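Local atomic coordinates of Anapc5 protein (PDB entry 5BPZ), a protein that is a subunit of the anaphase-promoting complex (APC/C), a ubiquitin ligase that drives cell-cycle progression, and probably helps to build its scaffold. Residues K34-S42 with M106-A114. Sequence-based numbering, arbitrary orientation.
Sequences KISVLVLLS and MEQFFDDLA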
loop_
_atom_site.group_PDB
_atom_site.type_symbol
_atom_site.label_atom_id
_atom_site.label_comp_id
_atom_site.label_asym_id
_atom_site.label_seq_id
_atom_site.Cartn_x
_atom_site.Cartn_y
_atom_site.Cartn_z
ATOM N N LYS A 34 -4.310 1.581 4.189
ATOM C CA LYS A 34 -3.276 2.607 4.000
ATOM C C LYS A 34 -1.953 1.963 3.584
ATOM O O LYS A 34 -1.268 2.514 2.730
ATOM C CB LYS A 34 -3.087 3.457 5.272
ATOM C CG LYS A 34 -4.307 4.284 5.673
ATOM C CD LYS A 34 -4.269 5.709 5.143
ATOM C CE LYS A 34 -5.007 6.681 6.038
ATOM N NZ LYS A 34 -6.476 6.453 6.044
ATOM N N ILE A 35 -1.628 0.775 4.152
ATOM C CA ILE A 35 -0.434 -0.031 3.836
ATOM C C ILE A 35 -0.513 -0.474 2.372
ATOM O O ILE A 35 0.463 -0.357 1.624
ATOM C CB ILE A 35 -0.314 -1.239 4.813
ATOM C CG1 ILE A 35 0.065 -0.759 6.241
ATOM C CG2 ILE A 35 0.691 -2.278 4.302
ATOM C CD1 ILE A 35 -0.131 -1.854 7.393
ATOM N N SER A 36 -1.701 -0.928 1.963
ATOM C CA SER A 36 -2.002 -1.371 0.603
ATOM C C SER A 36 -1.830 -0.231 -0.414
ATOM O O SER A 36 -1.348 -0.452 -1.524
ATOM C CB SER A 36 -3.402 -1.965 0.566
ATOM O OG SER A 36 -3.488 -3.024 1.508
ATOM N N VAL A 37 -2.158 0.999 -0.004
ATOM C CA VAL A 37 -1.977 2.205 -0.820
ATOM C C VAL A 37 -0.469 2.509 -0.960
ATOM O O VAL A 37 -0.008 2.828 -2.057
ATOM C CB VAL A 37 -2.806 3.401 -0.296
ATOM C CG1 VAL A 37 -2.474 4.679 -1.062
ATOM C CG2 VAL A 37 -4.302 3.097 -0.402
ATOM N N LEU A 38 0.298 2.333 0.130
ATOM C CA LEU A 38 1.755 2.498 0.123
ATOM C C LEU A 38 2.383 1.479 -0.825
ATOM O O LEU A 38 3.242 1.852 -1.610
ATOM C CB LEU A 38 2.350 2.364 1.542
ATOM C CG LEU A 38 1.982 3.452 2.556
ATOM C CD1 LEU A 38 2.436 3.059 3.947
ATOM C CD2 LEU A 38 2.574 4.834 2.166
ATOM N N VAL A 39 1.917 0.206 -0.782
ATOM C CA VAL A 39 2.345 -0.901 -1.661
ATOM C C VAL A 39 2.047 -0.484 -3.119
ATOM O O VAL A 39 2.907 -0.634 -3.989
ATOM C CB VAL A 39 1.636 -2.239 -1.285
ATOM C CG1 VAL A 39 1.774 -3.284 -2.391
ATOM C CG2 VAL A 39 2.153 -2.790 0.046
ATOM N N LEU A 40 0.839 0.060 -3.366
ATOM C CA LEU A 40 0.451 0.539 -4.682
ATOM C C LEU A 40 1.372 1.672 -5.164
ATOM O O LEU A 40 1.829 1.632 -6.310
ATOM C CB LEU A 40 -1.021 0.962 -4.703
ATOM C CG LEU A 40 -1.509 1.742 -5.926
ATOM C CD1 LEU A 40 -1.447 0.897 -7.191
ATOM C CD2 LEU A 40 -2.895 2.260 -5.701
ATOM N N LEU A 41 1.670 2.644 -4.288
ATOM C CA LEU A 41 2.560 3.749 -4.644
ATOM C C LEU A 41 3.954 3.230 -4.961
ATOM O O LEU A 41 4.539 3.633 -5.964
ATOM C CB LEU A 41 2.599 4.825 -3.550
ATOM C CG LEU A 41 1.330 5.673 -3.406
ATOM C CD1 LEU A 41 1.330 6.423 -2.062
ATOM C CD2 LEU A 41 1.173 6.644 -4.578
ATOM N N SER A 42 4.438 2.262 -4.173
ATOM C CA SER A 42 5.744 1.638 -4.390
ATOM C C SER A 42 5.794 0.895 -5.739
ATOM O O SER A 42 6.723 1.116 -6.524
ATOM C CB SER A 42 6.075 0.695 -3.244
ATOM O OG SER A 42 7.338 0.085 -3.436
ATOM N N MET A 106 6.456 -6.802 7.440
ATOM C CA MET A 106 5.731 -5.533 7.418
ATOM C C MET A 106 6.701 -4.402 7.782
ATOM O O MET A 106 6.704 -3.376 7.112
ATOM C CB MET A 106 4.519 -5.563 8.369
ATOM C CG MET A 106 3.600 -4.350 8.219
ATOM S SD MET A 106 2.273 -4.220 9.444
ATOM C CE MET A 106 3.258 -3.922 10.973
ATOM N N GLU A 107 7.554 -4.620 8.813
ATOM C CA GLU A 107 8.581 -3.676 9.290
ATOM C C GLU A 107 9.622 -3.395 8.197
ATOM O O GLU A 107 10.052 -2.249 8.042
ATOM C CB GLU A 107 9.281 -4.215 10.554
ATOM C CG GLU A 107 8.341 -4.575 11.695
ATOM C CD GLU A 107 9.019 -5.116 12.938
ATOM O OE1 GLU A 107 9.730 -6.141 12.835
ATOM O OE2 GLU A 107 8.806 -4.533 14.026
ATOM N N GLN A 108 10.019 -4.443 7.444
ATOM C CA GLN A 108 10.974 -4.358 6.339
ATOM C C GLN A 108 10.376 -3.571 5.166
ATOM O O GLN A 108 11.115 -2.877 4.475
ATOM C CB GLN A 108 11.415 -5.757 5.892
ATOM C CG GLN A 108 12.655 -5.771 4.998
ATOM C CD GLN A 108 12.975 -7.149 4.473
ATOM O OE1 GLN A 108 12.145 -8.070 4.501
ATOM N NE2 GLN A 108 14.188 -7.317 3.966
ATOM N N PHE A 109 9.049 -3.677 4.945
ATOM C CA PHE A 109 8.370 -2.918 3.889
ATOM C C PHE A 109 8.458 -1.418 4.199
ATOM O O PHE A 109 8.738 -0.624 3.301
ATOM C CB PHE A 109 6.898 -3.357 3.697
ATOM C CG PHE A 109 6.091 -2.382 2.853
ATOM C CD1 PHE A 109 6.317 -2.267 1.484
ATOM C CD2 PHE A 109 5.164 -1.529 3.442
ATOM C CE1 PHE A 109 5.611 -1.334 0.718
ATOM C CE2 PHE A 109 4.454 -0.600 2.672
ATOM C CZ PHE A 109 4.685 -0.508 1.315
ATOM N N PHE A 110 8.210 -1.046 5.470
ATOM C CA PHE A 110 8.266 0.335 5.947
ATOM C C PHE A 110 9.672 0.927 5.854
ATOM O O PHE A 110 9.801 2.086 5.454
ATOM C CB PHE A 110 7.684 0.456 7.367
ATOM C CG PHE A 110 6.179 0.609 7.379
ATOM C CD1 PHE A 110 5.587 1.846 7.154
ATOM C CD2 PHE A 110 5.354 -0.488 7.600
ATOM C CE1 PHE A 110 4.196 1.985 7.151
ATOM C CE2 PHE A 110 3.962 -0.347 7.608
ATOM C CZ PHE A 110 3.393 0.886 7.377
ATOM N N ASP A 111 10.715 0.124 6.183
ATOM C CA ASP A 111 12.130 0.524 6.115
ATOM C C ASP A 111 12.533 0.802 4.662
ATOM O O ASP A 111 13.073 1.870 4.369
ATOM C CB ASP A 111 13.052 -0.569 6.713
ATOM C CG ASP A 111 12.953 -0.823 8.213
ATOM O OD1 ASP A 111 12.106 -0.184 8.876
ATOM O OD2 ASP A 111 13.703 -1.688 8.717
ATOM N N ASP A 112 12.248 -0.160 3.756
ATOM C CA ASP A 112 12.542 -0.073 2.321
ATOM C C ASP A 112 11.800 1.075 1.637
ATOM O O ASP A 112 12.376 1.732 0.773
ATOM C CB ASP A 112 12.243 -1.414 1.618
ATOM C CG ASP A 112 13.178 -2.562 1.981
ATOM O OD1 ASP A 112 14.231 -2.303 2.609
ATOM O OD2 ASP A 112 12.859 -3.718 1.631
ATOM N N LEU A 113 10.536 1.321 2.034
ATOM C CA LEU A 113 9.691 2.396 1.502
ATOM C C LEU A 113 10.244 3.774 1.888
ATOM O O LEU A 113 10.206 4.693 1.066
ATOM C CB LEU A 113 8.249 2.233 2.006
ATOM C CG LEU A 113 7.178 3.167 1.457
ATOM C CD1 LEU A 113 6.734 2.760 0.051
ATOM C CD2 LEU A 113 5.993 3.181 2.362
ATOM N N ALA A 114 10.758 3.908 3.131
ATOM C CA ALA A 114 11.324 5.146 3.653
ATOM C C ALA A 114 12.633 5.527 2.933
ATOM O O ALA A 114 12.901 6.715 2.744
ATOM C CB ALA A 114 11.547 5.023 5.148
#
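In the buried core of the all-helical Apc5 N-terminal domain, helix 32-46 packs on helix 103-114, with F109 reaching across to the backbone of the facing helix. The segment axes approach to 11.3 Å and are inclined at 45°, a wide spacing bridged by large side chains such as phenylalanine, leucine and isoleucine. With CG anti to the backbone N (chi1 167°), the F109 ring extends across the interface until CZ lies 3.5 Å from V39 N, an amide already bonded to I35 O. Over one face of this ring sits V39 CG2, 4.0 Å from the centroid in a CH-pi contact, while L38 CB meets the ring's edge at CZ, 3.7 Å away. L38 then spreads its branch: CD1 touches F110 CE1, and CD2 meets L113 CD2 at 3.8 Å. The other L113 methyl, CD1, rests on S42 CB, where a small residue admits leucine close to the backbone. I35 CG1 approaches F110 CZ at 3.9 Å, and I35 CD1 meets the flexible thioether of M106 at SD. F110 also stacks on Y141, and L152 of helix 146-164 touches both I35 and M106. No hydrogen bond links the segments; apolar interdigitation joins them, as is typical of a helical-bundle core.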